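Local coordinates for solute-binding periplasmic protein of iron/siderophore ABC transporter (Yersinia pestis, PDB 6B2Y) that probably captures a chelated metal, such as an iron-siderophore complex, in the periplasm and hands it to an ABC transporter for import, at residues P337-W349 against L358-L372. Residues are numbered along the deposited sequence; the frame is centred on the assembly and turned at random.
Sequences PYNVLAIQSFAKW and LDPKKTMDSLYSQFL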
loop_
_atom_site.group_PDB
_atom_site.type_symbol
_atom_site.label_atom_id
_atom_site.label_comp_id
_atom_site.label_asym_id
_atom_site.label_seq_id
_atom_site.Cartn_x
_atom_site.Cartn_y
_atom_site.Cartn_z
ATOM N N PRO A 337 0.926 5.524 -0.471
ATOM C CA PRO A 337 0.058 6.704 -0.313
ATOM C C PRO A 337 -1.188 6.669 -1.192
ATOM O O PRO A 337 -2.064 7.542 -1.031
ATOM C CB PRO A 337 0.972 7.873 -0.687
ATOM C CG PRO A 337 2.025 7.235 -1.600
ATOM C CD PRO A 337 2.237 5.862 -1.056
ATOM N N TYR A 338 -1.322 5.682 -2.076
ATOM C CA TYR A 338 -2.590 5.496 -2.774
ATOM C C TYR A 338 -3.670 4.954 -1.853
ATOM O O TYR A 338 -4.802 4.749 -2.298
ATOM C CB TYR A 338 -2.456 4.507 -3.941
ATOM C CG TYR A 338 -1.619 4.867 -5.148
ATOM C CD1 TYR A 338 -1.872 4.253 -6.372
ATOM C CD2 TYR A 338 -0.549 5.756 -5.076
ATOM C CE1 TYR A 338 -1.110 4.538 -7.485
ATOM C CE2 TYR A 338 0.224 6.046 -6.186
ATOM C CZ TYR A 338 -0.056 5.422 -7.386
ATOM O OH TYR A 338 0.713 5.693 -8.498
ATOM N N ASN A 339 -3.344 4.703 -0.579
ATOM C CA ASN A 339 -4.233 3.976 0.324
ATOM C C ASN A 339 -5.579 4.655 0.541
ATOM O O ASN A 339 -6.476 4.021 1.108
ATOM C CB ASN A 339 -3.527 3.714 1.669
ATOM C CG ASN A 339 -3.191 4.999 2.440
ATOM O OD1 ASN A 339 -3.996 5.922 2.507
ATOM N ND2 ASN A 339 -2.003 5.038 3.051
ATOM N N VAL A 340 -5.745 5.920 0.130
ATOM C CA VAL A 340 -7.066 6.543 0.233
ATOM C C VAL A 340 -8.098 5.721 -0.536
ATOM O O VAL A 340 -9.288 5.713 -0.188
ATOM C CB VAL A 340 -7.021 8.014 -0.236
ATOM C CG1 VAL A 340 -6.482 8.147 -1.653
ATOM C CG2 VAL A 340 -8.413 8.696 -0.110
ATOM N N LEU A 341 -7.670 5.001 -1.580
ATOM C CA LEU A 341 -8.622 4.162 -2.298
ATOM C C LEU A 341 -9.115 3.009 -1.442
ATOM O O LEU A 341 -10.268 2.578 -1.581
ATOM C CB LEU A 341 -7.996 3.634 -3.587
ATOM C CG LEU A 341 -7.573 4.751 -4.539
ATOM C CD1 LEU A 341 -6.661 4.213 -5.639
ATOM C CD2 LEU A 341 -8.782 5.434 -5.131
ATOM N N ALA A 342 -8.273 2.490 -0.548
ATOM C CA ALA A 342 -8.745 1.460 0.367
ATOM C C ALA A 342 -9.662 2.048 1.432
ATOM O O ALA A 342 -10.661 1.425 1.820
ATOM C CB ALA A 342 -7.556 0.750 1.021
ATOM N N ILE A 343 -9.341 3.243 1.929
ATOM C CA ILE A 343 -10.205 3.863 2.933
ATOM C C ILE A 343 -11.610 4.064 2.384
ATOM O O ILE A 343 -12.610 3.753 3.055
ATOM C CB ILE A 343 -9.594 5.185 3.413
ATOM C CG1 ILE A 343 -8.284 4.918 4.163
ATOM C CG2 ILE A 343 -10.581 5.939 4.283
ATOM C CD1 ILE A 343 -7.464 6.211 4.325
ATOM N N GLN A 344 -11.705 4.549 1.146
ATOM C CA GLN A 344 -13.007 4.791 0.529
ATOM C C GLN A 344 -13.734 3.483 0.254
ATOM O O GLN A 344 -14.954 3.389 0.459
ATOM C CB GLN A 344 -12.848 5.593 -0.763
ATOM C CG GLN A 344 -12.482 7.054 -0.563
ATOM C CD GLN A 344 -12.538 7.829 -1.862
ATOM O OE1 GLN A 344 -12.656 7.245 -2.945
ATOM N NE2 GLN A 344 -12.455 9.134 -1.768
ATOM N N SER A 345 -13.009 2.462 -0.215
ATOM C CA SER A 345 -13.643 1.169 -0.475
ATOM C C SER A 345 -14.170 0.545 0.813
ATOM O O SER A 345 -15.294 0.027 0.843
ATOM C CB SER A 345 -12.656 0.217 -1.159
ATOM O OG SER A 345 -12.454 0.591 -2.509
ATOM N N PHE A 346 -13.377 0.586 1.892
ATOM C CA PHE A 346 -13.853 0.077 3.177
ATOM C C PHE A 346 -15.141 0.775 3.596
ATOM O O PHE A 346 -16.116 0.124 3.994
ATOM C CB PHE A 346 -12.799 0.269 4.272
ATOM C CG PHE A 346 -11.627 -0.661 4.173
ATOM C CD1 PHE A 346 -11.395 -1.399 3.009
ATOM C CD2 PHE A 346 -10.739 -0.782 5.225
ATOM C CE1 PHE A 346 -10.308 -2.241 2.920
ATOM C CE2 PHE A 346 -9.642 -1.613 5.143
ATOM C CZ PHE A 346 -9.432 -2.366 3.974
ATOM N N ALA A 347 -15.145 2.106 3.542
ATOM C CA ALA A 347 -16.300 2.874 4.003
ATOM C C ALA A 347 -17.548 2.524 3.204
ATOM O O ALA A 347 -18.636 2.350 3.772
ATOM C CB ALA A 347 -16.010 4.365 3.893
ATOM N N LYS A 348 -17.409 2.426 1.886
ATOM C CA LYS A 348 -18.557 2.108 1.039
ATOM C C LYS A 348 -19.084 0.707 1.323
ATOM O O LYS A 348 -20.297 0.468 1.242
ATOM C CB LYS A 348 -18.173 2.266 -0.433
ATOM C CG LYS A 348 -19.354 2.365 -1.398
ATOM C CD LYS A 348 -18.881 2.470 -2.831
ATOM C CE LYS A 348 -20.044 2.386 -3.805
ATOM N NZ LYS A 348 -20.844 3.641 -3.830
ATOM N N TRP A 349 -18.193 -0.247 1.623
ATOM C CA TRP A 349 -18.650 -1.572 2.034
ATOM C C TRP A 349 -19.366 -1.523 3.378
ATOM O O TRP A 349 -20.403 -2.176 3.555
ATOM C CB TRP A 349 -17.484 -2.549 2.127
ATOM C CG TRP A 349 -16.788 -2.819 0.839
ATOM C CD1 TRP A 349 -17.313 -2.738 -0.419
ATOM C CD2 TRP A 349 -15.424 -3.238 0.683
ATOM N NE1 TRP A 349 -16.352 -3.073 -1.355
ATOM C CE2 TRP A 349 -15.190 -3.394 -0.700
ATOM C CE3 TRP A 349 -14.383 -3.497 1.579
ATOM C CZ2 TRP A 349 -13.954 -3.785 -1.206
ATOM C CZ3 TRP A 349 -13.157 -3.894 1.076
ATOM C CH2 TRP A 349 -12.953 -4.036 -0.302
ATOM N N LEU A 358 -20.492 7.849 -3.453
ATOM C CA LEU A 358 -19.036 7.764 -3.442
ATOM C C LEU A 358 -18.584 6.626 -4.346
ATOM O O LEU A 358 -19.041 5.492 -4.192
ATOM C CB LEU A 358 -18.524 7.547 -2.014
ATOM C CG LEU A 358 -17.012 7.357 -1.807
ATOM C CD1 LEU A 358 -16.301 8.605 -2.229
ATOM C CD2 LEU A 358 -16.698 7.006 -0.362
ATOM N N ASP A 359 -17.674 6.928 -5.269
ATOM C CA ASP A 359 -17.181 5.961 -6.252
ATOM C C ASP A 359 -15.656 5.911 -6.212
ATOM O O ASP A 359 -14.988 6.742 -6.856
ATOM C CB ASP A 359 -17.666 6.326 -7.650
ATOM C CG ASP A 359 -17.183 5.354 -8.715
ATOM O OD1 ASP A 359 -16.444 4.397 -8.391
ATOM O OD2 ASP A 359 -17.563 5.550 -9.893
ATOM N N PRO A 360 -15.076 4.950 -5.486
ATOM C CA PRO A 360 -13.610 4.814 -5.479
ATOM C C PRO A 360 -13.004 4.665 -6.862
ATOM O O PRO A 360 -11.852 5.069 -7.066
ATOM C CB PRO A 360 -13.382 3.555 -4.639
ATOM C CG PRO A 360 -14.582 3.475 -3.757
ATOM C CD PRO A 360 -15.727 4.025 -4.546
ATOM N N LYS A 361 -13.743 4.094 -7.823
ATOM C CA LYS A 361 -13.196 3.972 -9.171
ATOM C C LYS A 361 -12.959 5.343 -9.791
ATOM O O LYS A 361 -11.943 5.565 -10.461
ATOM C CB LYS A 361 -14.127 3.121 -10.048
ATOM C CG LYS A 361 -14.128 1.646 -9.679
ATOM C CD LYS A 361 -15.440 0.971 -10.044
ATOM C CE LYS A 361 -15.227 -0.503 -10.364
ATOM N NZ LYS A 361 -15.365 -0.791 -11.823
ATOM N N LYS A 362 -13.877 6.284 -9.576
ATOM C CA LYS A 362 -13.632 7.633 -10.069
ATOM C C LYS A 362 -12.477 8.298 -9.322
ATOM O O LYS A 362 -11.681 9.031 -9.923
ATOM C CB LYS A 362 -14.906 8.473 -9.977
ATOM C CG LYS A 362 -14.742 9.914 -10.464
ATOM C CD LYS A 362 -14.020 10.021 -11.822
ATOM C CE LYS A 362 -14.750 9.281 -12.951
ATOM N NZ LYS A 362 -13.814 8.998 -14.087
ATOM N N THR A 363 -12.368 8.066 -8.013
ATOM C CA THR A 363 -11.217 8.598 -7.284
ATOM C C THR A 363 -9.915 8.111 -7.899
ATOM O O THR A 363 -8.976 8.894 -8.094
ATOM C CB THR A 363 -11.288 8.193 -5.815
ATOM O OG1 THR A 363 -12.533 8.634 -5.269
ATOM C CG2 THR A 363 -10.137 8.812 -5.029
ATOM N N MET A 364 -9.853 6.819 -8.229
ATOM C CA MET A 364 -8.656 6.272 -8.854
ATOM C C MET A 364 -8.421 6.882 -10.234
ATOM O O MET A 364 -7.285 7.226 -10.577
ATOM C CB MET A 364 -8.769 4.751 -8.925
ATOM C CG MET A 364 -7.636 4.120 -9.666
ATOM S SD MET A 364 -8.019 2.420 -9.987
ATOM C CE MET A 364 -7.041 1.642 -8.790
ATOM N N ASP A 365 -9.490 7.076 -11.019
ATOM C CA ASP A 365 -9.360 7.784 -12.292
ATOM C C ASP A 365 -8.737 9.162 -12.107
ATOM O O ASP A 365 -7.866 9.572 -12.888
ATOM C CB ASP A 365 -10.731 7.921 -12.962
ATOM C CG ASP A 365 -11.142 6.676 -13.715
ATOM O OD1 ASP A 365 -10.284 5.803 -13.946
ATOM O OD2 ASP A 365 -12.331 6.565 -14.071
ATOM N N SER A 366 -9.163 9.890 -11.068
ATOM C CA SER A 366 -8.632 11.226 -10.827
ATOM C C SER A 366 -7.176 11.171 -10.387
ATOM O O SER A 366 -6.354 11.979 -10.839
ATOM C CB SER A 366 -9.483 11.951 -9.778
ATOM O OG SER A 366 -10.834 12.033 -10.219
ATOM N N LEU A 367 -6.846 10.240 -9.493
ATOM C CA LEU A 367 -5.467 10.088 -9.049
ATOM C C LEU A 367 -4.542 9.888 -10.245
ATOM O O LEU A 367 -3.510 10.550 -10.367
ATOM C CB LEU A 367 -5.371 8.910 -8.073
ATOM C CG LEU A 367 -4.097 8.709 -7.224
ATOM C CD1 LEU A 367 -4.432 7.868 -6.003
ATOM C CD2 LEU A 367 -2.957 8.040 -8.000
ATOM N N TYR A 368 -4.916 8.985 -11.152
ATOM C CA TYR A 368 -4.055 8.682 -12.292
ATOM C C TYR A 368 -3.951 9.871 -13.242
ATOM O O TYR A 368 -2.851 10.248 -13.663
ATOM C CB TYR A 368 -4.581 7.444 -13.015
ATOM C CG TYR A 368 -4.109 6.160 -12.375
ATOM C CD1 TYR A 368 -4.528 5.808 -11.094
ATOM C CD2 TYR A 368 -3.243 5.296 -13.045
ATOM C CE1 TYR A 368 -4.090 4.642 -10.488
ATOM C CE2 TYR A 368 -2.809 4.109 -12.449
ATOM C CZ TYR A 368 -3.239 3.791 -11.167
ATOM O OH TYR A 368 -2.814 2.627 -10.553
ATOM N N SER A 369 -5.086 10.481 -13.599
ATOM C CA SER A 369 -5.023 11.569 -14.571
ATOM C C SER A 369 -4.277 12.779 -14.021
ATOM O O SER A 369 -3.579 13.468 -14.774
ATOM C CB SER A 369 -6.432 11.961 -15.026
ATOM O OG SER A 369 -7.336 12.023 -13.939
ATOM N N GLN A 370 -4.368 13.035 -12.713
ATOM C CA GLN A 370 -3.718 14.210 -12.155
ATOM C C GLN A 370 -2.236 13.995 -11.863
ATOM O O GLN A 370 -1.464 14.955 -11.921
ATOM C CB GLN A 370 -4.420 14.645 -10.863
ATOM C CG GLN A 370 -5.712 15.405 -11.097
ATOM C CD GLN A 370 -6.495 15.585 -9.825
ATOM O OE1 GLN A 370 -7.590 15.041 -9.678
ATOM N NE2 GLN A 370 -5.932 16.331 -8.887
ATOM N N PHE A 371 -1.822 12.772 -11.505
ATOM C CA PHE A 371 -0.482 12.571 -10.964
ATOM C C PHE A 371 0.385 11.569 -11.717
ATOM O O PHE A 371 1.611 11.625 -11.572
ATOM C CB PHE A 371 -0.571 12.138 -9.488
ATOM C CG PHE A 371 -1.310 13.117 -8.631
ATOM C CD1 PHE A 371 -0.712 14.308 -8.259
ATOM C CD2 PHE A 371 -2.604 12.867 -8.225
ATOM C CE1 PHE A 371 -1.399 15.233 -7.477
ATOM C CE2 PHE A 371 -3.294 13.788 -7.451
ATOM C CZ PHE A 371 -2.694 14.973 -7.092
ATOM N N LEU A 372 -0.187 10.684 -12.521
ATOM C CA LEU A 372 0.576 9.572 -13.069
ATOM C C LEU A 372 0.679 9.659 -14.594
ATOM O O LEU A 372 -0.002 10.455 -15.250
ATOM C CB LEU A 372 -0.054 8.242 -12.643
ATOM C CG LEU A 372 -0.129 8.053 -11.119
ATOM C CD1 LEU A 372 -0.733 6.692 -10.839
ATOM C CD2 LEU A 372 1.254 8.179 -10.479
#
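Q344 and T363 reach toward each other from opposite directions between two helices, a worked example of how a buried polar pair is accommodated in a largely apolar antiparallel packing. T363 OG1 gives its proton to Q344 OE1 at 2.7 Å, in the amide plane and on a lone pair (C=O...O angle 120°). NE2 of the same amide donates to N199 O, so oxygen and nitrogen of this buried group each have a partner and its rotation is fixed. K348 reaches past P360 with CG anti to its backbone N (chi1 -163°) and bends at its last torsion, bringing NZ to L358 O at 2.6 Å; F355 O takes a second bond from this ammonium. S345 OG, also against the P360 ring, turns back to L341 O, already the acceptor of S345 N from the other face of the carbonyl plane. Beside these bonds L341 packs knob-into-hole among P360, T363, M364 and L367. L367 CD2 sits over the centre of the Y338 ring, a CH-pi contact, while Y338 OH is hydrogen-bonded to S70 OG and a bound sodium ion lies about 3 Å from the nearest atom of the tyrosine side chain. The helices belong to the mixed-sheet lobe of a two-lobed periplasmic binding protein: W381 of edge strand 381-383 packs on S345 and P360, and helix 186-207, between the two sheets in sequence, borders the pair, N199 touching V340 and T363, V203 touching A347.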